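Local coordinates for beta-catenin homolog sys-1 (Caenorhabditis elegans, PDB 3C2G), which acts as a transcriptional coregulator in the Wnt signalling asymmetry pathway, activating or repressing target genes together with transcription factors such as the TCF protein pop-1, at residues M104-E109 / A161-F166; M149-K152 / L156-E159. All coordinates share one frame; numbering follows the deposited sequence.

How the contacts relate
Both contacts use helix 154-164, contact 2 near its start and contact 1 at its end, and their centres lie about 14 Å apart. Along the chain, contact 2 is a local turn from helix 134-150 into helix 154-164, whereas contact 1 brings back the loop after helix 98-103, more than fifty residues earlier. Each is partly buried, pairing a buried residue (Phe-105 in contact 1, Val-151 in contact 2) with an exposed one (Cys-106 and Met-149). The chemistry differs. Contact 1 has no hydrogen bond between its segments and rests on an imidazole whose face lies against CA and CB of Cys-106; contact 2 joins an arginine to a backbone carbonyl, with aliphatic packing beside it.

Contact 1: residues M104-E109 / A161-F166; sequences MFCPRE and AQHLKF
His-163 holds its CG anti to its own carbonyl carbon (chi1 -60°), which sends the imidazole from the end of helix 154-164 onto the 104-109 loop. Cys-106 lies over one face of the imidazole, its CA 3.6 Å above the ring plane of His-163, over the centre. Cys-106 CB adds a CH-pi contact to the same face, 3.9 Å from the His-163 ring centroid and 29° off the normal, and comes within 3.5 Å of His-163 NE2. With SG anti to the backbone N (chi1 -176°), the sulfur of Cys-106 stands obliquely to the ring, 4.6 Å from the His-163 centroid. Phe-105 meets the histidine through its CB, 3.9 Å from His-163 ND1, while its phenyl ring leads away. Pro-107 brings CD to 4.1 Å from His-163 CD2, the two side chains crossing at about a right angle. No hydrogen bond links the segments, so the imidazole is held here by van der Waals and CH-pi contact. An alanine at His-163 would keep only the CB near Phe-105 and is likely to leave the backbone and CB of Cys-106 without the flat surface they rest on. The contact packs the loop between helices 98-103 and 115-122 against the C-terminal end of helix 154-164 in the armadillo domain's helical stack. The Phe-105 ring is edge-to-face with Phe-160 and Phe-115, and its side chain also touches Ile-147 of helix 134-150. Arg-116 of helix 115-122 hydrogen-bonds through NH1 to His-163 O and touches Pro-107, tying that helix to both segments.

Contact 2: residues M149-K152 / L156-E159; sequences MGVK and LRTE
The guanidinium of Arg-157 meets Val-151 O at its edge, with the oxygen 21° out of its plane, while Met-149 N stands obliquely to the group, 4.5 Å from Arg-157 NH2, a plain approach of two donors. Arg-157 NE donates to Val-151 O at 3.0 Å; the bond is somewhat bent at hydrogen (145°), yet the donor lies nearly in line with the carbonyl. Arg-157 NH2 is 4.1 Å from the same oxygen, so a single N-H makes the grip. The arginine chain bends at chi3 (143°), turning its head across the end of helix 134-150. Nearer the backbone, Arg-157 CG packs on Val-151 CG2 at 3.6 Å, so one valine supplies both the acceptor and an apolar surface for the arginine stem. Val-151 also touches Ile-98 of helix 98-103, which Leu-156 reaches as well. Val-151 is the first residue to leave helical backbone angles after helix 134-150, and Asn-153 OD1 accepts from Leu-156 N at the start of helix 154-164. This is a short corner between consecutive helices, 134-150 and 154-164, in the all-helical superhelix of an armadillo domain, stitched by a side chain of the second helix to the carbonyl just past the first.

Contact 1: residues M104-E109 / A161-F166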
# COMPACT_ATOMS: atom_id res chain seq x y z
N MSE A 104 22.98 -22.43 -15.98
CA MSE A 104 24.25 -22.56 -15.24
C MSE A 104 24.04 -22.50 -13.74
O MSE A 104 24.83 -23.04 -12.98
CB MSE A 104 25.25 -21.48 -15.66
CG MSE A 104 25.76 -21.61 -17.10
SE MSE A 104 26.58 -23.36 -17.51
CE MSE A 104 28.10 -23.28 -16.29
N PHE A 105 22.99 -21.81 -13.32
CA PHE A 105 22.71 -21.63 -11.91
C PHE A 105 22.06 -22.84 -11.27
O PHE A 105 22.06 -22.97 -10.04
CB PHE A 105 21.85 -20.40 -11.70
CG PHE A 105 22.62 -19.12 -11.74
CD1 PHE A 105 23.18 -18.60 -10.57
CD2 PHE A 105 22.80 -18.43 -12.94
CE1 PHE A 105 23.89 -17.41 -10.61
CE2 PHE A 105 23.51 -17.25 -12.98
CZ PHE A 105 24.06 -16.73 -11.82
N CYS A 106 21.52 -23.72 -12.11
CA CYS A 106 20.87 -24.94 -11.65
C CYS A 106 21.85 -25.87 -10.92
O CYS A 106 22.92 -26.18 -11.45
CB CYS A 106 20.23 -25.66 -12.82
SG CYS A 106 19.31 -27.12 -12.33
N PRO A 107 21.49 -26.31 -9.70
CA PRO A 107 22.44 -27.12 -8.93
C PRO A 107 22.61 -28.52 -9.54
O PRO A 107 21.63 -29.13 -9.97
CB PRO A 107 21.81 -27.18 -7.54
CG PRO A 107 20.35 -26.98 -7.77
CD PRO A 107 20.22 -26.10 -8.98
N ARG A 108 23.84 -29.00 -9.59
CA ARG A 108 24.13 -30.33 -10.12
C ARG A 108 24.62 -31.27 -9.02
O ARG A 108 24.38 -32.48 -9.10
CB ARG A 108 25.16 -30.24 -11.25
N GLU A 109 25.28 -30.72 -8.00
CA GLU A 109 25.85 -31.50 -6.90
C GLU A 109 25.26 -31.15 -5.53
O GLU A 109 25.42 -31.92 -4.57
CB GLU A 109 27.37 -31.33 -6.86
N ALA A 161 14.64 -17.74 -10.20
CA ALA A 161 14.21 -17.55 -8.82
C ALA A 161 14.39 -18.80 -7.98
O ALA A 161 14.95 -18.74 -6.89
CB ALA A 161 12.76 -17.06 -8.76
N GLN A 162 13.94 -19.95 -8.49
CA GLN A 162 14.10 -21.21 -7.76
C GLN A 162 15.57 -21.56 -7.48
O GLN A 162 15.91 -21.94 -6.37
CB GLN A 162 13.40 -22.36 -8.49
CG GLN A 162 13.32 -23.65 -7.67
CD GLN A 162 12.51 -24.75 -8.35
OE1 GLN A 162 11.51 -24.48 -9.03
NE2 GLN A 162 12.93 -26.01 -8.16
N HIS A 163 16.43 -21.40 -8.49
CA HIS A 163 17.87 -21.65 -8.35
C HIS A 163 18.53 -20.83 -7.23
O HIS A 163 19.50 -21.26 -6.62
CB HIS A 163 18.61 -21.38 -9.66
CG HIS A 163 18.16 -22.24 -10.81
ND1 HIS A 163 18.22 -21.81 -12.12
CD2 HIS A 163 17.62 -23.48 -10.84
CE1 HIS A 163 17.75 -22.76 -12.91
NE2 HIS A 163 17.38 -23.79 -12.16
N LEU A 164 17.99 -19.64 -6.98
CA LEU A 164 18.55 -18.72 -5.99
C LEU A 164 18.18 -19.03 -4.55
O LEU A 164 18.83 -18.55 -3.62
CB LEU A 164 18.14 -17.29 -6.32
CG LEU A 164 18.68 -16.74 -7.64
CD1 LEU A 164 18.23 -15.32 -7.84
CD2 LEU A 164 20.20 -16.85 -7.69
N LYS A 165 17.13 -19.82 -4.34
CA LYS A 165 16.65 -20.09 -3.00
C LYS A 165 17.39 -21.23 -2.33
O LYS A 165 16.94 -22.37 -2.34
CB LYS A 165 15.14 -20.32 -2.99
CG LYS A 165 14.36 -19.03 -3.19
CD LYS A 165 12.98 -19.29 -3.74
CE LYS A 165 12.53 -18.08 -4.54
NZ LYS A 165 11.14 -18.25 -4.99
N PHE A 166 18.56 -20.91 -1.78
CA PHE A 166 19.34 -21.85 -0.98
C PHE A 166 19.99 -21.11 0.19
O PHE A 166 20.35 -19.95 0.06
CB PHE A 166 20.37 -22.63 -1.82
CG PHE A 166 21.34 -21.76 -2.59
CD1 PHE A 166 22.68 -21.72 -2.24
CD2 PHE A 166 20.92 -21.00 -3.69
CE1 PHE A 166 23.59 -20.93 -2.96
CE2 PHE A 166 21.83 -20.20 -4.41
CZ PHE A 166 23.16 -20.17 -4.04

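Contact 2: residues M149-K152 / L156-E159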
# COMPACT_ATOMS: atom_id res chain seq x y z
N MSE A 149 16.67 -7.60 -14.09
CA MSE A 149 16.03 -6.52 -14.81
C MSE A 149 15.81 -6.90 -16.26
O MSE A 149 14.94 -6.34 -16.93
CB MSE A 149 16.85 -5.22 -14.72
CG MSE A 149 17.01 -4.64 -13.29
SE MSE A 149 15.38 -4.61 -12.17
CE MSE A 149 14.17 -3.57 -13.33
N GLY A 150 16.56 -7.88 -16.75
CA GLY A 150 16.60 -8.16 -18.17
C GLY A 150 15.64 -9.20 -18.71
O GLY A 150 14.94 -8.95 -19.68
N VAL A 151 15.62 -10.38 -18.09
CA VAL A 151 14.88 -11.50 -18.68
C VAL A 151 13.38 -11.28 -18.63
O VAL A 151 12.80 -11.04 -17.57
CB VAL A 151 15.29 -12.89 -18.09
CG1 VAL A 151 16.78 -13.12 -18.22
CG2 VAL A 151 14.87 -13.04 -16.65
N LYS A 152 12.76 -11.35 -19.81
CA LYS A 152 11.34 -11.09 -19.96
C LYS A 152 10.47 -12.34 -19.82
O LYS A 152 9.41 -12.28 -19.21
CB LYS A 152 11.06 -10.39 -21.29
CG LYS A 152 10.99 -8.87 -21.19
CD LYS A 152 9.90 -8.32 -22.12
CE LYS A 152 8.50 -8.79 -21.67
NZ LYS A 152 7.49 -8.69 -22.76
N LEU A 156 11.28 -18.53 -17.42
CA LEU A 156 12.70 -18.37 -17.15
C LEU A 156 12.96 -17.62 -15.84
O LEU A 156 13.77 -18.05 -15.02
CB LEU A 156 13.38 -17.67 -18.32
CG LEU A 156 14.79 -18.14 -18.64
CD1 LEU A 156 14.78 -19.61 -19.04
CD2 LEU A 156 15.42 -17.27 -19.73
N ARG A 157 12.25 -16.51 -15.64
CA ARG A 157 12.25 -15.80 -14.35
C ARG A 157 12.00 -16.73 -13.17
O ARG A 157 12.79 -16.75 -12.22
CB ARG A 157 11.20 -14.70 -14.36
CG ARG A 157 11.58 -13.51 -15.17
CD ARG A 157 10.69 -12.34 -14.82
NE ARG A 157 11.45 -11.10 -14.84
CZ ARG A 157 11.85 -10.44 -13.76
NH1 ARG A 157 11.55 -10.87 -12.55
NH2 ARG A 157 12.54 -9.32 -13.91
N THR A 158 10.91 -17.49 -13.24
CA THR A 158 10.56 -18.50 -12.23
C THR A 158 11.67 -19.53 -11.97
O THR A 158 11.96 -19.85 -10.82
CB THR A 158 9.25 -19.23 -12.62
OG1 THR A 158 8.15 -18.30 -12.56
CG2 THR A 158 8.95 -20.41 -11.70
N GLU A 159 12.28 -20.04 -13.04
CA GLU A 159 13.40 -20.99 -12.92
C GLU A 159 14.57 -20.37 -12.16
O GLU A 159 15.10 -20.97 -11.22
CB GLU A 159 13.90 -21.42 -14.30
CG GLU A 159 13.05 -22.46 -15.00
CD GLU A 159 13.72 -23.05 -16.23
OE1 GLU A 159 13.00 -23.65 -17.07
OE2 GLU A 159 14.97 -22.93 -16.37